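Local atomic coordinates of BexL (Amycolatopsis orientalis, PDB entry 4XRW), a protein that probably acts as a di-domain aromatase/cyclase that cyclises and aromatises the nascent polyketide in the type II pathway to BE-7585A. Residues V125-A130 and S154-L159; V219-T224 and V231-S236. One frame throughout, in Å; residues are numbered along the deposited sequence.

Contact 1. Residues V125-A130 and S154-L159; sequences VRLLHA and SELAAL
V125 of strand 123-133 meets L156 and L159 of the long helix 138-166, and L127 meets L156. This is the helix-grip fold, in which an antiparallel sheet wraps round a long helix. The short segments run nearly antiparallel, at 157°, with their axes 10.2 Å apart. The contact is largely apolar, and its four aliphatic residues are buried. L156 CD2 touches two strand residues, V125 CG1 at 4.2 Å and L127 CB at the same distance. V125 and L159 approach tip to tip, with V125 CG1 3.9 Å from L159 CD2. The valine branch that touches is the one opposite its backbone N (chi1 179°). W113, H26 and I28 of the neighbouring strands also pack on L156. E155 brings the polar group. Its CG lies opposite the backbone N (chi1 175°) and the chain continues extended; the E155 and L127 side chains cross at about a right angle. There L127 CD2 is 3.3 Å from E155 OE1. E155 OE2 makes a weak hydrogen bond to a bound MES, probably from the crystallisation liquor. A water links strand and helix: it lies in the ring plane of H129, 2.8 Å from NE2, and donates a weak 3.4 Å bond to E155 OE1.

Contact 2. Residues V219-T224 and V231-S236; sequences VLRMDT and VHTTES
R221 and E235 face each other as a non-hydrogen-bonded pair in the antiparallel hairpin of strands 217-225 and 231-241. On either side of them, L220 with S236 and M222 with T234 are hydrogen-bonded pairs. R221 CB lies 4.0 Å from T234 O. R221 CG rests 3.8 Å from both CB and CG of E235. R221 CD passes 3.7 Å from E235 OE1. The chain then bends at chi3 (66°), which turns the guanidinium back to the glutamate. R221 NH1 gives a salt bridge to E235 OE1 at 2.9 Å. The oxygen lies in the guanidinium plane, but NH1 comes from above the carboxylate. One nitrogen meets one oxygen, so the bridge is single; with the planes 73° apart it is not a flat pair. E235 OE2 bonds to T251 OG1, just past the adjacent strand 245-250. Further along the same face, T233 OG1 donates to D223 OD1 at 2.7 Å, also from above the carboxylate. On the opposite face a water joins M222 O, T224 OG1 and T234 OG1. One face thus joins the strands through carboxylates and the other partly through water. With two partners of different kinds, the E235 carboxylate is fixed at both oxygens and probably stays ionised.

Overall arrangement
From the N terminus, the chain builds a first seven-stranded antiparallel sheet. Contact 1 closes a loop of 23 residues, mostly helical, when helix 138-166 folds back over strand 123-133, the last in sequence of that sheet's strands, between 22-30 and 106-117. The chain then starts a second sheet with the same strand order. Contact 2 closes a much shorter loop of six residues, the end of strand 217-225 and the turn to strand 231-241. The contacts are in series and neither nest nor cross. Contact 1 ties helix to sheet in the first domain; contact 2 ties strand to strand in the second. Their centres are 31 Å apart, on opposite sides of the chain's centre.

Contact 1. Residues V125-A130 and S154-L159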
loop_
_atom_site.group_PDB
_atom_site.type_symbol
_atom_site.label_atom_id
_atom_site.label_comp_id
_atom_site.label_asym_id
_atom_site.label_seq_id
_atom_site.Cartn_x
_atom_site.Cartn_y
_atom_site.Cartn_z
ATOM N N VAL A 125 -20.615 -6.412 -5.041
ATOM C CA VAL A 125 -19.340 -6.655 -5.704
ATOM C C VAL A 125 -19.186 -8.136 -5.901
ATOM O O VAL A 125 -19.192 -8.900 -4.947
ATOM C CB VAL A 125 -18.170 -6.100 -4.901
ATOM C CG1 VAL A 125 -16.833 -6.399 -5.619
ATOM C CG2 VAL A 125 -18.362 -4.609 -4.698
ATOM N N ARG A 126 -19.086 -8.527 -7.162
ATOM C CA ARG A 126 -18.867 -9.906 -7.553
ATOM C C ARG A 126 -17.439 -10.111 -8.031
ATOM O O ARG A 126 -16.944 -9.323 -8.847
ATOM C CB ARG A 126 -19.828 -10.274 -8.668
ATOM C CG ARG A 126 -21.287 -10.022 -8.300
ATOM C CD ARG A 126 -22.141 -10.180 -9.517
ATOM N NE ARG A 126 -21.943 -11.453 -10.192
ATOM C CZ ARG A 126 -22.258 -11.674 -11.459
ATOM N NH1 ARG A 126 -22.799 -10.697 -12.172
ATOM N NH2 ARG A 126 -22.028 -12.865 -12.017
ATOM N N LEU A 127 -16.814 -11.177 -7.548
ATOM C CA LEU A 127 -15.444 -11.497 -7.905
ATOM C C LEU A 127 -15.434 -12.898 -8.466
ATOM O O LEU A 127 -15.693 -13.867 -7.745
ATOM C CB LEU A 127 -14.529 -11.358 -6.691
ATOM C CG LEU A 127 -13.083 -11.826 -6.830
ATOM C CD1 LEU A 127 -12.372 -11.100 -7.944
ATOM C CD2 LEU A 127 -12.343 -11.658 -5.490
ATOM N N LEU A 128 -15.159 -13.006 -9.757
ATOM C CA LEU A 128 -15.129 -14.278 -10.455
ATOM C C LEU A 128 -13.710 -14.710 -10.742
ATOM O O LEU A 128 -12.866 -13.854 -11.031
ATOM C CB LEU A 128 -15.859 -14.178 -11.775
ATOM C CG LEU A 128 -17.380 -14.003 -11.718
ATOM C CD1 LEU A 128 -17.790 -12.670 -11.092
ATOM C CD2 LEU A 128 -17.915 -14.116 -13.152
ATOM N N HIS A 129 -13.457 -16.014 -10.708
ATOM C CA HIS A 129 -12.172 -16.553 -11.153
ATOM C C HIS A 129 -12.375 -17.681 -12.117
ATOM O O HIS A 129 -13.378 -18.410 -12.055
ATOM C CB HIS A 129 -11.334 -17.031 -9.965
ATOM C CG HIS A 129 -10.789 -15.924 -9.123
ATOM N ND1 HIS A 129 -11.482 -15.378 -8.058
ATOM C CD2 HIS A 129 -9.623 -15.244 -9.196
ATOM C CE1 HIS A 129 -10.765 -14.412 -7.519
ATOM N NE2 HIS A 129 -9.632 -14.311 -8.190
ATOM N N ALA A 130 -11.408 -17.842 -13.008
ATOM C CA ALA A 130 -11.368 -18.977 -13.897
ATOM C C ALA A 130 -9.946 -19.484 -13.863
ATOM O O ALA A 130 -9.024 -18.699 -14.079
ATOM C CB ALA A 130 -11.777 -18.568 -15.297
ATOM N N SER A 154 -11.251 -13.543 1.869
ATOM C CA SER A 154 -10.534 -12.595 2.706
ATOM C C SER A 154 -10.378 -11.262 1.964
ATOM O O SER A 154 -10.475 -10.209 2.574
ATOM C CB SER A 154 -9.176 -13.161 3.136
ATOM O OG SER A 154 -8.357 -13.481 2.031
ATOM N N GLU A 155 -10.152 -11.313 0.653
ATOM C CA GLU A 155 -10.026 -10.119 -0.161
ATOM C C GLU A 155 -11.316 -9.313 -0.171
ATOM O O GLU A 155 -11.281 -8.097 -0.028
ATOM C CB GLU A 155 -9.618 -10.499 -1.595
ATOM C CG GLU A 155 -9.560 -9.377 -2.568
ATOM C CD GLU A 155 -8.783 -9.741 -3.830
ATOM O OE1 GLU A 155 -9.304 -10.515 -4.668
ATOM O OE2 GLU A 155 -7.643 -9.249 -3.967
ATOM N N LEU A 156 -12.455 -9.983 -0.350
ATOM C CA LEU A 156 -13.744 -9.279 -0.400
ATOM C C LEU A 156 -14.100 -8.695 0.971
ATOM O O LEU A 156 -14.648 -7.593 1.074
ATOM C CB LEU A 156 -14.860 -10.218 -0.878
ATOM C CG LEU A 156 -14.904 -10.508 -2.375
ATOM C CD1 LEU A 156 -16.082 -11.409 -2.757
ATOM C CD2 LEU A 156 -14.956 -9.192 -3.154
ATOM N N ALA A 157 -13.795 -9.428 2.035
ATOM C CA ALA A 157 -14.081 -8.928 3.376
ATOM C C ALA A 157 -13.254 -7.673 3.674
ATOM O O ALA A 157 -13.759 -6.705 4.224
ATOM C CB ALA A 157 -13.801 -9.977 4.387
ATOM N N ALA A 158 -11.980 -7.692 3.287
ATOM C CA ALA A 158 -11.110 -6.533 3.487
ATOM C C ALA A 158 -11.557 -5.381 2.572
ATOM O O ALA A 158 -11.515 -4.215 2.964
ATOM C CB ALA A 158 -9.651 -6.915 3.229
ATOM N N LEU A 159 -12.006 -5.690 1.362
ATOM C CA LEU A 159 -12.489 -4.658 0.457
ATOM C C LEU A 159 -13.654 -3.887 1.083
ATOM O O LEU A 159 -13.678 -2.659 1.079
ATOM C CB LEU A 159 -12.933 -5.256 -0.869
ATOM C CG LEU A 159 -13.602 -4.310 -1.861
ATOM C CD1 LEU A 159 -12.560 -3.415 -2.516
ATOM C CD2 LEU A 159 -14.360 -5.076 -2.900
HETATM O O HOH W 1 -7.957 -12.254 -7.280
#

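Contact 2. Residues V219-T224 and V231-S236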
loop_
_atom_site.group_PDB
_atom_site.type_symbol
_atom_site.label_atom_id
_atom_site.label_comp_id
_atom_site.label_asym_id
_atom_site.label_seq_id
_atom_site.Cartn_x
_atom_site.Cartn_y
_atom_site.Cartn_z
ATOM N N VAL A 219 12.219 -4.841 3.133
ATOM C CA VAL A 219 11.468 -5.007 4.349
ATOM C C VAL A 219 12.283 -4.272 5.404
ATOM O O VAL A 219 13.396 -4.662 5.736
ATOM C CB VAL A 219 11.238 -6.479 4.712
ATOM C CG1 VAL A 219 10.469 -6.568 6.011
ATOM C CG2 VAL A 219 10.489 -7.163 3.579
ATOM N N LEU A 220 11.747 -3.153 5.848
ATOM C CA LEU A 220 12.480 -2.262 6.762
ATOM C C LEU A 220 11.887 -2.408 8.133
ATOM O O LEU A 220 10.742 -2.060 8.360
ATOM C CB LEU A 220 12.414 -0.827 6.262
ATOM C CG LEU A 220 13.007 0.239 7.170
ATOM C CD1 LEU A 220 14.475 -0.082 7.463
ATOM C CD2 LEU A 220 12.839 1.587 6.451
ATOM N N ARG A 221 12.665 -2.989 9.039
ATOM C CA ARG A 221 12.316 -3.025 10.425
ATOM C C ARG A 221 13.239 -2.106 11.175
ATOM O O ARG A 221 14.457 -2.141 10.965
ATOM C CB ARG A 221 12.394 -4.434 10.983
ATOM C CG ARG A 221 11.413 -5.348 10.329
ATOM C CD ARG A 221 11.603 -6.786 10.850
ATOM N NE ARG A 221 11.260 -6.908 12.273
ATOM C CZ ARG A 221 10.043 -7.236 12.736
ATOM N NH1 ARG A 221 9.037 -7.461 11.912
ATOM N NH2 ARG A 221 9.839 -7.339 14.031
ATOM N N MET A 222 12.657 -1.250 11.992
ATOM C CA MET A 222 13.514 -0.334 12.750
ATOM C C MET A 222 13.002 -0.034 14.125
ATOM O O MET A 222 11.819 -0.114 14.392
ATOM C CB MET A 222 13.737 0.945 11.968
ATOM C CG MET A 222 12.553 1.680 11.554
ATOM S SD MET A 222 13.097 2.999 10.422
ATOM C CE MET A 222 12.700 4.440 11.388
ATOM N N ASP A 223 13.968 0.237 15.003
ATOM C CA ASP A 223 13.753 0.626 16.376
ATOM C C ASP A 223 13.876 2.119 16.519
ATOM O O ASP A 223 14.888 2.715 16.096
ATOM C CB ASP A 223 14.784 -0.029 17.280
ATOM C CG ASP A 223 14.494 -1.474 17.560
ATOM O OD1 ASP A 223 13.544 -2.061 16.976
ATOM O OD2 ASP A 223 15.245 -2.035 18.365
ATOM N N THR A 224 12.854 2.727 17.084
ATOM C CA THR A 224 12.830 4.172 17.249
ATOM C C THR A 224 12.463 4.553 18.674
ATOM O O THR A 224 11.875 3.760 19.393
ATOM C CB THR A 224 11.839 4.821 16.334
ATOM O OG1 THR A 224 10.557 4.213 16.537
ATOM C CG2 THR A 224 12.256 4.630 14.902
ATOM N N VAL A 231 9.125 3.623 23.112
ATOM C CA VAL A 231 9.983 3.071 22.079
ATOM C C VAL A 231 9.213 2.053 21.235
ATOM O O VAL A 231 8.219 1.470 21.676
ATOM C CB VAL A 231 11.252 2.427 22.674
ATOM C CG1 VAL A 231 12.114 3.477 23.347
ATOM C CG2 VAL A 231 10.902 1.301 23.656
ATOM N N HIS A 232 9.663 1.877 20.005
ATOM C CA HIS A 232 8.926 1.094 19.023
ATOM C C HIS A 232 9.819 0.254 18.140
ATOM O O HIS A 232 10.991 0.556 17.931
ATOM C CB HIS A 232 8.088 2.014 18.166
ATOM C CG HIS A 232 7.116 2.826 18.951
ATOM N ND1 HIS A 232 7.320 4.160 19.234
ATOM C CD2 HIS A 232 5.955 2.482 19.559
ATOM C CE1 HIS A 232 6.312 4.611 19.958
ATOM N NE2 HIS A 232 5.472 3.614 20.171
ATOM N N THR A 233 9.252 -0.849 17.655
ATOM C CA THR A 233 9.855 -1.673 16.629
ATOM C C THR A 233 8.782 -1.833 15.542
ATOM O O THR A 233 7.713 -2.346 15.816
ATOM C CB THR A 233 10.318 -3.035 17.135
ATOM O OG1 THR A 233 11.268 -2.860 18.202
ATOM C CG2 THR A 233 10.983 -3.798 16.022
ATOM N N THR A 234 9.082 -1.342 14.347
ATOM C CA THR A 234 8.096 -1.141 13.297
ATOM C C THR A 234 8.600 -1.673 11.970
ATOM O O THR A 234 9.760 -1.467 11.634
ATOM C CB THR A 234 7.787 0.362 13.127
ATOM O OG1 THR A 234 7.518 0.928 14.431
ATOM C CG2 THR A 234 6.578 0.544 12.254
ATOM N N GLU A 235 7.721 -2.334 11.210
ATOM C CA GLU A 235 8.071 -2.851 9.899
ATOM C C GLU A 235 7.263 -2.129 8.845
ATOM O O GLU A 235 6.066 -1.888 9.027
ATOM C CB GLU A 235 7.800 -4.347 9.830
ATOM C CG GLU A 235 8.128 -5.005 8.482
ATOM C CD GLU A 235 7.704 -6.473 8.438
ATOM O OE1 GLU A 235 8.417 -7.316 9.057
ATOM O OE2 GLU A 235 6.646 -6.770 7.800
ATOM N N SER A 236 7.921 -1.793 7.744
ATOM C CA SER A 236 7.263 -1.395 6.515
ATOM C C SER A 236 7.888 -2.114 5.325
ATOM O O SER A 236 9.035 -2.577 5.391
ATOM C CB SER A 236 7.368 0.109 6.320
ATOM O OG SER A 236 8.748 0.451 6.223
HETATM O O HOH W 2 9.471 0.669 9.257
HETATM O O HOH W 3 9.975 1.971 14.989
HETATM O O HOH W 4 9.018 6.019 17.411
#